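PDB 1EWQ: DNA mismatch repair protein MUTS from Thermus aquaticus, which recognises mismatched bases in DNA as a step of mismatch repair and has a weak ATPase activity. Local coordinates for residues G583-G588 with L661-R666; T591-T596 with Y690-T695; G621-I626 with L650-E655; E699-G704 with L708-V713; R716-A719 with F724-Q727. All blocks are in the same frame, centred on the assembly; numbering follows the deposited sequence.

Interaction 1: G583-G588 with L661-R666; sequences GPNMAG and LDEVGR. With SO4 (sulfate ion), chain E.
Asn585 in the loop 583-588 and Glu663 in the segment 661-666 reach for each other from opposite directions, amide against carboxylate, with the two planes 77° apart. This polar touch is narrow: Asn585 CG lies 3.7 Å from Glu663 OE2. Glu663 suits the place because its chain runs extended beyond CG and carries the carboxylate up to the loop.

Charge pairing fixes the other oxygen of that carboxylate. Arg666 NH2 donates to Glu663 OE1 over 2.6 Å, using the oxygen's anti lone pair, and OE1 sits almost exactly in the guanidinium plane. Asp662 OD1 joins the network at 4.0 Å from Arg666 NH2, a long pairing of charges alone.

Anion binding belongs to the loop, whose sequence and shape are those of a Walker A P-loop, part of the predicted ATP site. A sulfate ion, probably from the crystallisation liquor, occupies it, consistent with a site for a phosphate: the backbone N of Met586, a selenomethionine, donates to sulfate O2 over 2.8 Å at 175°, and Ser590 OG also binds the ion.

The P-loop links strand 578-582 to helix 589-603, while the Asp-Glu pair ends strand 657-662 in the manner of a Walker B motif, between strands 621-625 and 690-694, with helix 638-652 packed against Leu661 and Val664.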
# COMPACT_ATOMS: atom_id res chain seq x y z
N GLY C 583 -1.51 -33.26 22.70
CA GLY C 583 -1.40 -33.76 21.34
C GLY C 583 -0.54 -32.83 20.52
O GLY C 583 -0.25 -31.71 20.95
N PRO C 584 -0.12 -33.25 19.32
CA PRO C 584 0.73 -32.43 18.45
C PRO C 584 0.01 -31.27 17.80
O PRO C 584 -1.22 -31.22 17.77
CB PRO C 584 1.20 -33.43 17.41
CG PRO C 584 -0.03 -34.27 17.23
CD PRO C 584 -0.47 -34.52 18.66
N ASN C 585 0.79 -30.35 17.27
CA ASN C 585 0.25 -29.21 16.56
C ASN C 585 -0.12 -29.72 15.16
O ASN C 585 0.20 -30.86 14.81
CB ASN C 585 1.31 -28.11 16.46
CG ASN C 585 1.68 -27.54 17.81
OD1 ASN C 585 0.86 -26.87 18.45
ND2 ASN C 585 2.90 -27.79 18.26
N MSE C 586 -0.80 -28.90 14.37
CA MSE C 586 -1.22 -29.29 13.03
C MSE C 586 -2.37 -30.30 13.07
O MSE C 586 -2.71 -30.90 12.05
CB MSE C 586 -0.04 -29.90 12.24
CG MSE C 586 1.11 -28.93 11.99
SE MSE C 586 2.54 -29.73 10.95
CE MSE C 586 3.28 -30.83 12.34
N ALA C 587 -2.97 -30.48 14.24
CA ALA C 587 -4.09 -31.40 14.38
C ALA C 587 -5.35 -30.64 14.79
O ALA C 587 -6.28 -31.22 15.34
CB ALA C 587 -3.77 -32.47 15.41
N GLY C 588 -5.36 -29.33 14.53
CA GLY C 588 -6.52 -28.50 14.83
C GLY C 588 -6.83 -28.15 16.28
O GLY C 588 -7.99 -27.87 16.59
N LEU C 661 -6.30 -20.78 26.45
CA LEU C 661 -4.84 -20.71 26.54
C LEU C 661 -4.20 -21.67 25.54
O LEU C 661 -4.57 -22.83 25.44
CB LEU C 661 -4.36 -21.03 27.95
CG LEU C 661 -4.96 -20.19 29.10
CD1 LEU C 661 -4.25 -20.56 30.40
CD2 LEU C 661 -4.82 -18.70 28.80
N ASP C 662 -3.21 -21.14 24.83
CA ASP C 662 -2.50 -21.87 23.79
C ASP C 662 -1.02 -21.98 24.15
O ASP C 662 -0.25 -21.05 23.91
CB ASP C 662 -2.70 -21.12 22.47
CG ASP C 662 -1.99 -21.76 21.29
OD1 ASP C 662 -1.21 -21.05 20.61
OD2 ASP C 662 -2.23 -22.96 21.03
N GLU C 663 -0.64 -23.11 24.74
CA GLU C 663 0.74 -23.39 25.11
C GLU C 663 1.40 -22.39 26.07
O GLU C 663 2.57 -22.01 25.91
CB GLU C 663 1.59 -23.55 23.84
CG GLU C 663 0.94 -24.46 22.78
CD GLU C 663 1.84 -24.78 21.59
OE1 GLU C 663 2.54 -23.87 21.10
OE2 GLU C 663 1.85 -25.94 21.14
N VAL C 664 0.65 -21.96 27.08
CA VAL C 664 1.18 -21.04 28.08
C VAL C 664 2.28 -21.79 28.85
O VAL C 664 2.05 -22.91 29.33
CB VAL C 664 0.05 -20.56 29.03
CG1 VAL C 664 0.63 -19.97 30.31
CG2 VAL C 664 -0.78 -19.51 28.32
N GLY C 665 3.46 -21.19 28.95
CA GLY C 665 4.58 -21.82 29.64
C GLY C 665 5.82 -21.91 28.77
O GLY C 665 6.94 -22.08 29.27
N ARG C 666 5.62 -21.82 27.46
CA ARG C 666 6.70 -21.87 26.47
C ARG C 666 7.61 -20.65 26.65
O ARG C 666 7.23 -19.66 27.28
CB ARG C 666 6.10 -21.78 25.06
CG ARG C 666 5.21 -20.53 24.97
CD ARG C 666 4.98 -19.96 23.58
NE ARG C 666 4.19 -20.82 22.71
CZ ARG C 666 3.39 -20.38 21.75
NH1 ARG C 666 3.25 -19.08 21.54
NH2 ARG C 666 2.74 -21.24 20.98
S SO4 E . -2.33 -26.00 16.39
O1 SO4 E . -1.95 -24.63 16.77
O2 SO4 E . -1.57 -26.39 15.19
O3 SO4 E . -2.01 -26.94 17.48
O4 SO4 E . -3.76 -26.08 16.09

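Interaction 2: T591-T596 with Y690-T695; sequences TFLRQT and YTLFAT
Leu593 and Leu692 both turn CG beside their own backbone N, with chi1 of -66° and -73°, and these torsions lay the branches alongside each other, running in opposite directions. Here the helix that follows the Walker A loop of a P-loop NTPase fold packs on the parallel strands of the mixed sheet: the axis of helix segment 591-596 passes 9.4 Å from that of strand 690-694, and the two run nearly antiparallel, at 161°.

The leucine pair is tight. Leu593 CD2 presses within 3.3 Å of Leu692 CB and 3.5 Å of Leu692 CD1, both shorter than usual for carbons. Branched apolar side chains suit this buried seam, which continues to Ile581 and Val579 of strand 578-582 and to Leu660 of strand 657-662.

Thr596 meets Leu692 tip to tip, its OG1 3.6 Å from Leu692 CD1. A hydroxyl is tolerable in such surroundings because it is spent within the helix: Thr596 OG1 donates to Phe592 O, 2.9 Å away, the donor somewhat out of the carbonyl plane. With an alanine here, Phe592 O loses this side-chain bond and Leu692 CD1 would probably face a gap where OG1 and CG2 had been.

Farther along the strand Ala694, near the Lys589 side chain of the predicted ATP site, offers only a methyl to the other leucine branch: Ala694 CB lies 4.3 Å from Leu593 CD1.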
# COMPACT_ATOMS: atom_id res chain seq x y z
N THR C 591 -7.74 -24.32 16.33
CA THR C 591 -9.00 -24.10 15.66
C THR C 591 -10.13 -24.55 16.58
O THR C 591 -11.19 -23.93 16.62
CB THR C 591 -9.05 -24.88 14.33
OG1 THR C 591 -8.15 -24.27 13.40
CG2 THR C 591 -10.45 -24.86 13.74
N PHE C 592 -9.90 -25.63 17.33
CA PHE C 592 -10.89 -26.15 18.26
C PHE C 592 -11.18 -25.10 19.33
O PHE C 592 -12.33 -24.87 19.70
CB PHE C 592 -10.40 -27.44 18.90
CG PHE C 592 -11.39 -28.07 19.84
CD1 PHE C 592 -12.63 -28.50 19.37
CD2 PHE C 592 -11.08 -28.25 21.18
CE1 PHE C 592 -13.55 -29.12 20.24
CE2 PHE C 592 -11.98 -28.86 22.06
CZ PHE C 592 -13.22 -29.30 21.59
N LEU C 593 -10.12 -24.46 19.83
CA LEU C 593 -10.29 -23.42 20.84
C LEU C 593 -11.09 -22.27 20.26
O LEU C 593 -12.10 -21.86 20.82
CB LEU C 593 -8.95 -22.87 21.34
CG LEU C 593 -7.98 -23.77 22.11
CD1 LEU C 593 -7.01 -22.89 22.92
CD2 LEU C 593 -8.74 -24.67 23.04
N ARG C 594 -10.64 -21.75 19.13
CA ARG C 594 -11.31 -20.61 18.50
C ARG C 594 -12.76 -20.89 18.12
O ARG C 594 -13.61 -20.01 18.29
CB ARG C 594 -10.54 -20.14 17.26
CG ARG C 594 -9.11 -19.65 17.54
CD ARG C 594 -8.48 -19.14 16.26
NE ARG C 594 -7.05 -18.91 16.41
CZ ARG C 594 -6.10 -19.75 15.98
NH1 ARG C 594 -6.43 -20.87 15.35
NH2 ARG C 594 -4.83 -19.46 16.20
N GLN C 595 -13.06 -22.09 17.61
CA GLN C 595 -14.44 -22.39 17.22
C GLN C 595 -15.36 -22.33 18.43
O GLN C 595 -16.51 -21.92 18.32
CB GLN C 595 -14.55 -23.77 16.53
CG GLN C 595 -14.82 -24.99 17.41
CD GLN C 595 -14.91 -26.30 16.58
OE1 GLN C 595 -15.54 -27.27 17.00
NE2 GLN C 595 -14.26 -26.31 15.44
N THR C 596 -14.82 -22.70 19.59
CA THR C 596 -15.59 -22.67 20.83
C THR C 596 -15.97 -21.23 21.16
O THR C 596 -17.13 -20.93 21.45
CB THR C 596 -14.75 -23.25 21.99
OG1 THR C 596 -14.41 -24.61 21.70
CG2 THR C 596 -15.53 -23.18 23.29
N TYR C 690 -14.36 -21.27 32.59
CA TYR C 690 -14.37 -22.37 31.64
C TYR C 690 -13.07 -22.17 30.86
O TYR C 690 -12.97 -21.25 30.03
CB TYR C 690 -15.56 -22.28 30.68
CG TYR C 690 -16.93 -22.32 31.33
CD1 TYR C 690 -17.34 -21.32 32.20
CD2 TYR C 690 -17.85 -23.33 31.00
CE1 TYR C 690 -18.64 -21.31 32.74
CE2 TYR C 690 -19.14 -23.34 31.53
CZ TYR C 690 -19.53 -22.33 32.39
OH TYR C 690 -20.82 -22.31 32.89
N THR C 691 -12.09 -23.02 31.12
CA THR C 691 -10.80 -22.90 30.49
C THR C 691 -10.41 -24.04 29.54
O THR C 691 -10.50 -25.22 29.90
CB THR C 691 -9.69 -22.76 31.57
OG1 THR C 691 -9.97 -21.64 32.43
CG2 THR C 691 -8.35 -22.57 30.93
N LEU C 692 -10.00 -23.68 28.33
CA LEU C 692 -9.51 -24.65 27.35
C LEU C 692 -8.02 -24.31 27.28
O LEU C 692 -7.64 -23.20 26.92
CB LEU C 692 -10.16 -24.47 25.97
CG LEU C 692 -11.61 -24.88 25.76
CD1 LEU C 692 -12.00 -24.60 24.31
CD2 LEU C 692 -11.80 -26.36 26.08
N PHE C 693 -7.18 -25.27 27.63
CA PHE C 693 -5.75 -25.05 27.66
C PHE C 693 -5.03 -26.07 26.79
O PHE C 693 -4.84 -27.21 27.20
CB PHE C 693 -5.27 -25.16 29.12
CG PHE C 693 -3.82 -24.78 29.33
CD1 PHE C 693 -3.35 -24.55 30.63
CD2 PHE C 693 -2.93 -24.65 28.27
CE1 PHE C 693 -2.03 -24.21 30.87
CE2 PHE C 693 -1.59 -24.30 28.49
CZ PHE C 693 -1.14 -24.08 29.79
N ALA C 694 -4.65 -25.64 25.58
CA ALA C 694 -3.92 -26.49 24.64
C ALA C 694 -2.46 -26.45 25.07
O ALA C 694 -1.88 -25.36 25.21
CB ALA C 694 -4.06 -25.95 23.22
N THR C 695 -1.86 -27.62 25.26
CA THR C 695 -0.46 -27.67 25.70
C THR C 695 0.20 -28.99 25.30
O THR C 695 -0.48 -29.91 24.86
CB THR C 695 -0.38 -27.52 27.25
OG1 THR C 695 1.00 -27.54 27.67
CG2 THR C 695 -1.12 -28.66 27.93

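Interaction 3: G621-I626 with L650-E655; sequences GIYTRI and LKEATE
Glu652 lies over one face of the Tyr623 ring. CB merely comes near the phenol end. Placed between the backbone N and the carbonyl carbon by chi1 of 66°, CG is swung above the ring, 3.6 Å from the Tyr623 centroid and 28° off its normal, a CH-pi contact displaced toward the rim. CD follows, 3.1 Å from Tyr623 CE2. The carboxylate then lies rather flat, its plane only 23° from that of the ring, with OE2 2.9 Å from Tyr623 CD2. Both approaches are unusually short for a carboxylate over a ring, so their exact placement is doubtful. OE1 accepts a hydrogen bond from a water 2.7 Å away, which also donates to Tyr623 OH.

Strand 621-625, helix 638-652 and strand 657-662 form a beta-alpha-beta crossover of the domain V sheet, and this contact joins its first strand to the helix end. Ile649 of that helix and Ser657 of the next strand also touch the tyrosine.

A second water, in the ring plane, accepts from Tyr623 OH at 2.6 Å and donates to Glu652 O. The hydroxyl thus both gives and receives, which suits a tyrosine at a partly wet border. Gly621 leaves room for it, since a CB there would come within 2.8 Å of Tyr623 OH. Where the chain leaves the helix, Ala653 CA approaches the ring obliquely, 4.0 Å from Tyr623 CE1.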
# COMPACT_ATOMS: atom_id res chain seq x y z
N GLY C 621 -17.32 -12.77 29.37
CA GLY C 621 -16.20 -12.33 28.54
C GLY C 621 -15.40 -13.49 27.98
O GLY C 621 -15.40 -14.59 28.54
N ILE C 622 -14.72 -13.26 26.87
CA ILE C 622 -13.88 -14.29 26.27
C ILE C 622 -12.46 -13.76 26.29
O ILE C 622 -12.18 -12.69 25.74
CB ILE C 622 -14.29 -14.57 24.82
CG1 ILE C 622 -15.71 -15.14 24.79
CG2 ILE C 622 -13.29 -15.53 24.19
CD1 ILE C 622 -16.30 -15.23 23.39
N TYR C 623 -11.56 -14.50 26.94
CA TYR C 623 -10.17 -14.09 27.06
C TYR C 623 -9.22 -15.09 26.43
O TYR C 623 -9.14 -16.24 26.85
CB TYR C 623 -9.80 -13.89 28.53
CG TYR C 623 -10.74 -12.95 29.26
CD1 TYR C 623 -11.73 -13.44 30.12
CD2 TYR C 623 -10.67 -11.57 29.05
CE1 TYR C 623 -12.62 -12.57 30.77
CE2 TYR C 623 -11.56 -10.70 29.68
CZ TYR C 623 -12.53 -11.20 30.54
OH TYR C 623 -13.41 -10.33 31.14
N THR C 624 -8.48 -14.64 25.42
CA THR C 624 -7.54 -15.50 24.71
C THR C 624 -6.07 -15.14 24.93
O THR C 624 -5.72 -14.00 25.24
CB THR C 624 -7.81 -15.45 23.19
OG1 THR C 624 -7.54 -14.13 22.69
CG2 THR C 624 -9.26 -15.81 22.88
N ARG C 625 -5.24 -16.16 24.75
CA ARG C 625 -3.79 -16.06 24.84
C ARG C 625 -3.38 -17.10 23.78
O ARG C 625 -2.96 -18.21 24.11
CB ARG C 625 -3.30 -16.47 26.24
CG ARG C 625 -1.87 -16.01 26.60
CD ARG C 625 -0.81 -16.47 25.60
NE ARG C 625 -0.80 -15.64 24.39
CZ ARG C 625 -0.30 -16.04 23.21
NH1 ARG C 625 0.22 -17.25 23.08
NH2 ARG C 625 -0.32 -15.22 22.17
N ILE C 626 -3.56 -16.74 22.51
CA ILE C 626 -3.28 -17.63 21.37
C ILE C 626 -2.34 -17.04 20.33
O ILE C 626 -2.42 -15.86 20.00
CB ILE C 626 -4.60 -17.99 20.63
CG1 ILE C 626 -5.60 -18.63 21.59
CG2 ILE C 626 -4.32 -18.94 19.48
CD1 ILE C 626 -7.02 -18.71 21.03
N LEU C 650 -5.77 -13.30 34.19
CA LEU C 650 -6.00 -13.71 35.57
C LEU C 650 -6.69 -12.63 36.40
O LEU C 650 -7.42 -12.94 37.34
CB LEU C 650 -4.69 -14.10 36.25
CG LEU C 650 -4.05 -15.38 35.71
CD1 LEU C 650 -2.67 -15.57 36.30
CD2 LEU C 650 -4.93 -16.57 36.04
N LYS C 651 -6.45 -11.38 36.05
CA LYS C 651 -7.03 -10.26 36.78
C LYS C 651 -8.45 -9.90 36.33
O LYS C 651 -9.21 -9.33 37.10
CB LYS C 651 -6.10 -9.05 36.66
CG LYS C 651 -4.76 -9.28 37.34
CD LYS C 651 -3.77 -8.15 37.09
CE LYS C 651 -2.37 -8.54 37.59
NZ LYS C 651 -1.31 -7.59 37.14
N GLU C 652 -8.81 -10.24 35.10
CA GLU C 652 -10.14 -9.92 34.61
C GLU C 652 -11.07 -11.13 34.57
O GLU C 652 -12.28 -10.98 34.67
CB GLU C 652 -10.06 -9.26 33.23
CG GLU C 652 -9.54 -10.14 32.08
CD GLU C 652 -9.09 -9.33 30.85
OE1 GLU C 652 -9.41 -8.12 30.76
OE2 GLU C 652 -8.42 -9.91 29.96
N ALA C 653 -10.50 -12.34 34.46
CA ALA C 653 -11.28 -13.58 34.39
C ALA C 653 -12.13 -13.89 35.62
O ALA C 653 -11.67 -13.79 36.76
CB ALA C 653 -10.37 -14.75 34.11
N THR C 654 -13.36 -14.32 35.36
CA THR C 654 -14.32 -14.64 36.40
C THR C 654 -14.81 -16.09 36.25
O THR C 654 -14.41 -16.79 35.31
CB THR C 654 -15.49 -13.64 36.28
OG1 THR C 654 -15.60 -12.91 37.50
CG2 THR C 654 -16.80 -14.34 35.95
N GLU C 655 -15.66 -16.56 37.17
CA GLU C 655 -16.19 -17.92 37.10
C GLU C 655 -17.11 -18.07 35.89
O GLU C 655 -17.49 -19.18 35.53
CB GLU C 655 -16.99 -18.25 38.36
CG GLU C 655 -18.09 -17.23 38.67
CD GLU C 655 -19.00 -17.64 39.81
OE1 GLU C 655 -19.65 -16.75 40.39
OE2 GLU C 655 -19.06 -18.85 40.12
O HOH W 1 -14.91 -10.89 33.19
O HOH W 2 -12.11 -7.78 30.80

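Interaction 4: E699-G704 with L708-V713; sequences ELTALG and LKNLHV
The carboxamide of Asn710 meets Thr701 in its own plane: Thr701 O lies 14° out of the amide plane, and Asn710 ND2 donates to it over 2.8 Å with an N-H...O angle of 155°. The donor also lies in the carbonyl plane, on a lone pair of Thr701 O. The other end of the amide rests against carbon, Asn710 OD1 being 3.4 Å from Thr701 CB, and the two side chains cross at about a right angle. The Thr701 hydroxyl turns elsewhere, bonding to Phe698 O within its own turn.

An apolar contact lies alongside. Leu708 has CG anti to the backbone N (chi1 -178°), which brings CD1 to 3.7 Å from Leu703 CB and 3.6 Å from Leu700 O. Leu700 and Leu703 in turn pack on helix 670-687.

The short helix 698-701 is thereby laid against strand 708-716, which pairs with strand 578-582 leading into the P-loop. Asparagine fits because it offers a directed N-H to a carbonyl at the end of a weakly bonded helix, so the chain reversal is held by one directed polar bond beside a small apolar contact of Leu708 with Leu703.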
# COMPACT_ATOMS: atom_id res chain seq x y z
N GLU C 699 2.87 -33.34 31.83
CA GLU C 699 2.91 -33.12 33.26
C GLU C 699 1.62 -32.46 33.77
O GLU C 699 1.15 -32.78 34.86
CB GLU C 699 4.15 -32.30 33.66
CG GLU C 699 4.67 -31.36 32.59
CD GLU C 699 5.50 -32.05 31.52
OE1 GLU C 699 6.73 -32.24 31.72
OE2 GLU C 699 4.92 -32.43 30.49
N LEU C 700 1.02 -31.58 32.98
CA LEU C 700 -0.22 -30.91 33.39
C LEU C 700 -1.42 -31.85 33.40
O LEU C 700 -2.38 -31.63 34.14
CB LEU C 700 -0.52 -29.72 32.47
CG LEU C 700 0.44 -28.53 32.50
CD1 LEU C 700 -0.07 -27.41 31.59
CD2 LEU C 700 0.56 -28.02 33.92
N THR C 701 -1.37 -32.90 32.59
CA THR C 701 -2.48 -33.86 32.51
C THR C 701 -2.76 -34.65 33.79
O THR C 701 -3.85 -35.21 33.95
CB THR C 701 -2.27 -34.88 31.38
OG1 THR C 701 -1.23 -35.79 31.74
CG2 THR C 701 -1.89 -34.16 30.08
N ALA C 702 -1.79 -34.71 34.70
CA ALA C 702 -1.99 -35.49 35.92
C ALA C 702 -2.13 -34.70 37.23
O ALA C 702 -1.96 -35.27 38.30
CB ALA C 702 -0.86 -36.50 36.06
N LEU C 703 -2.46 -33.42 37.16
CA LEU C 703 -2.59 -32.65 38.40
C LEU C 703 -3.74 -33.17 39.26
O LEU C 703 -4.66 -33.82 38.77
CB LEU C 703 -2.79 -31.17 38.07
CG LEU C 703 -1.64 -30.55 37.27
CD1 LEU C 703 -1.96 -29.10 36.94
CD2 LEU C 703 -0.37 -30.66 38.08
N GLY C 704 -3.68 -32.88 40.56
CA GLY C 704 -4.73 -33.31 41.46
C GLY C 704 -5.80 -32.24 41.61
O GLY C 704 -5.98 -31.65 42.69
N LEU C 708 -10.45 -30.79 36.67
CA LEU C 708 -9.53 -30.85 35.55
C LEU C 708 -9.98 -31.98 34.63
O LEU C 708 -10.21 -33.10 35.08
CB LEU C 708 -8.10 -31.12 36.03
CG LEU C 708 -6.96 -31.18 34.99
CD1 LEU C 708 -5.60 -31.14 35.70
CD2 LEU C 708 -7.07 -32.44 34.16
N LYS C 709 -10.13 -31.67 33.35
CA LYS C 709 -10.55 -32.66 32.37
C LYS C 709 -9.52 -32.76 31.24
O LYS C 709 -8.97 -31.75 30.79
CB LYS C 709 -11.92 -32.31 31.77
CG LYS C 709 -12.39 -33.34 30.76
CD LYS C 709 -13.65 -32.88 30.01
CE LYS C 709 -14.87 -32.85 30.91
NZ LYS C 709 -16.07 -32.43 30.14
N ASN C 710 -9.26 -33.98 30.79
CA ASN C 710 -8.31 -34.21 29.72
C ASN C 710 -8.94 -34.58 28.38
O ASN C 710 -9.88 -35.37 28.30
CB ASN C 710 -7.31 -35.30 30.12
CG ASN C 710 -6.19 -34.77 31.00
OD1 ASN C 710 -5.44 -33.89 30.59
ND2 ASN C 710 -6.08 -35.31 32.21
N LEU C 711 -8.42 -33.95 27.33
CA LEU C 711 -8.82 -34.17 25.95
C LEU C 711 -7.50 -34.14 25.17
O LEU C 711 -6.47 -33.70 25.69
CB LEU C 711 -9.75 -33.07 25.43
CG LEU C 711 -11.19 -33.00 25.94
CD1 LEU C 711 -11.92 -31.89 25.20
CD2 LEU C 711 -11.90 -34.33 25.72
N HIS C 712 -7.52 -34.61 23.93
CA HIS C 712 -6.32 -34.61 23.12
C HIS C 712 -6.61 -34.91 21.67
O HIS C 712 -7.72 -35.33 21.31
CB HIS C 712 -5.30 -35.65 23.64
CG HIS C 712 -5.64 -37.07 23.30
ND1 HIS C 712 -6.69 -37.75 23.89
CD2 HIS C 712 -5.09 -37.94 22.42
CE1 HIS C 712 -6.77 -38.97 23.38
NE2 HIS C 712 -5.81 -39.11 22.49
N VAL C 713 -5.61 -34.67 20.84
CA VAL C 713 -5.71 -34.96 19.42
C VAL C 713 -4.52 -35.88 19.18
O VAL C 713 -3.57 -35.90 19.97
CB VAL C 713 -5.60 -33.69 18.56
CG1 VAL C 713 -6.87 -32.86 18.71
CG2 VAL C 713 -4.37 -32.89 18.96

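Interaction 5: R716-A719 with F724-Q727; sequences REEA and FYHQ
Arg716 and Glu718 both come to the edge of the Tyr725 ring. In the tyrosine, chi1 of -73° sets CG beside the backbone N and aims the ring, with OH at its far end, at segment 716-719; chi2 only decides how the ring is turned, edge toward Arg716. Arg716 CB lies near the ring plane, only 3.2 Å from Tyr725 CE1, and CG follows at 3.7 Å from the same atom. This closeness goes with an unusual arginine conformation: chi1 of -118° falls away from the staggered positions, and a bend at chi2 leads the guanidinium away. What touches the tyrosine is therefore the aliphatic root of Arg716, while the charged end leads away from the ring, as suits an arginine at an exposed position.

These residues belong to the beta hairpin of strands 708-716 and 723-730, the last two strands of the domain V sheet, in which Arg716 pairs by backbone with Val723 and Tyr725 with Ala714. Phe724 points to the other face, onto Pro584 and Met586 of the P-loop and onto helix 738-744.

Glu718 approaches Tyr725 from the opposite direction, its chain extended beyond CG. Tyr725 OH donates to Glu718 OE2 over 2.8 Å, and meets that oxygen from 36° above the carboxylate plane. Carboxylate and ring stand almost perpendicular. A phenylalanine in place of the tyrosine would probably leave the Glu718 carboxylate without this donor and freer to turn. Along the same strand, Gln727 OE1 also lies in the plane of the tyrosine ring, at its edge.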
# COMPACT_ATOMS: atom_id res chain seq x y z
N ARG C 716 -1.11 -40.09 13.39
CA ARG C 716 -1.03 -41.51 13.07
C ARG C 716 0.09 -41.77 12.08
O ARG C 716 0.14 -41.17 11.01
CB ARG C 716 -2.36 -41.97 12.46
CG ARG C 716 -3.07 -43.04 13.26
CD ARG C 716 -2.40 -44.39 13.12
NE ARG C 716 -3.23 -45.45 13.71
CZ ARG C 716 -2.90 -46.74 13.73
NH1 ARG C 716 -1.75 -47.14 13.21
NH2 ARG C 716 -3.72 -47.63 14.29
N GLU C 717 0.99 -42.67 12.45
CA GLU C 717 2.12 -43.02 11.59
C GLU C 717 1.60 -44.11 10.64
O GLU C 717 1.39 -45.25 11.06
CB GLU C 717 3.27 -43.54 12.46
CG GLU C 717 3.52 -42.66 13.68
CD GLU C 717 4.55 -43.22 14.65
OE1 GLU C 717 5.74 -43.31 14.27
OE2 GLU C 717 4.17 -43.58 15.79
N GLU C 718 1.37 -43.75 9.38
CA GLU C 718 0.85 -44.71 8.41
C GLU C 718 1.74 -44.94 7.19
O GLU C 718 2.97 -44.90 7.28
CB GLU C 718 -0.55 -44.27 7.94
CG GLU C 718 -1.49 -43.88 9.06
CD GLU C 718 -2.84 -43.39 8.54
OE1 GLU C 718 -2.86 -42.63 7.55
OE2 GLU C 718 -3.87 -43.77 9.13
N ALA C 719 1.10 -45.17 6.05
CA ALA C 719 1.78 -45.41 4.79
C ALA C 719 2.49 -44.18 4.24
O ALA C 719 3.40 -44.29 3.42
CB ALA C 719 0.79 -45.93 3.76
N PHE C 724 -2.06 -36.41 10.55
CA PHE C 724 -2.72 -35.72 11.66
C PHE C 724 -4.24 -35.80 11.61
O PHE C 724 -4.86 -35.43 10.61
CB PHE C 724 -2.29 -34.25 11.72
CG PHE C 724 -0.81 -34.06 11.90
CD1 PHE C 724 0.03 -33.96 10.80
CD2 PHE C 724 -0.25 -34.06 13.18
CE1 PHE C 724 1.41 -33.85 10.97
CE2 PHE C 724 1.12 -33.95 13.36
CZ PHE C 724 1.96 -33.85 12.26
N TYR C 725 -4.84 -36.29 12.69
CA TYR C 725 -6.28 -36.40 12.79
C TYR C 725 -6.86 -35.26 13.64
O TYR C 725 -6.45 -35.05 14.79
CB TYR C 725 -6.67 -37.75 13.41
CG TYR C 725 -6.47 -38.92 12.48
CD1 TYR C 725 -5.21 -39.51 12.31
CD2 TYR C 725 -7.54 -39.40 11.71
CE1 TYR C 725 -5.02 -40.54 11.38
CE2 TYR C 725 -7.36 -40.43 10.79
CZ TYR C 725 -6.10 -40.99 10.62
OH TYR C 725 -5.92 -41.97 9.67
N HIS C 726 -7.80 -34.53 13.06
CA HIS C 726 -8.42 -33.41 13.74
C HIS C 726 -9.56 -33.77 14.68
O HIS C 726 -10.24 -32.88 15.18
CB HIS C 726 -8.90 -32.39 12.71
CG HIS C 726 -7.79 -31.69 11.99
ND1 HIS C 726 -7.70 -30.31 11.92
CD2 HIS C 726 -6.73 -32.17 11.31
CE1 HIS C 726 -6.62 -29.98 11.23
NE2 HIS C 726 -6.01 -31.09 10.85
N GLN C 727 -9.77 -35.06 14.92
CA GLN C 727 -10.83 -35.46 15.84
C GLN C 727 -10.35 -35.19 17.26
O GLN C 727 -9.24 -35.58 17.64
CB GLN C 727 -11.16 -36.95 15.69
CG GLN C 727 -11.92 -37.38 14.42
CD GLN C 727 -11.06 -37.34 13.16
OE1 GLN C 727 -9.86 -37.61 13.20
NE2 GLN C 727 -11.69 -37.03 12.03

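How the interactions relate
All five contacts lie in MutS domain V and reach one mixed sheet, ordered 621-625, 657-662, 690-694, 578-582, 708-716, 723-730. Interactions 1 and 2 interlock along the chain and have centres 10 Å apart; Leu661 and Glu663 pair by backbone with strand 690-694. Interaction 3 falls between the segments of both, at the sheet's outer strand, with its centre 18 Å from that of interaction 1. Interactions 4 and 5 follow in sequence toward the other border, 32 Å separating the centres of 3 and 5. Val713 and Phe724 touch the P-loop, so the last two strands also border the predicted ATP site. The nearest atoms of the contacts lie about 47 to 59 Å from the bound DNA.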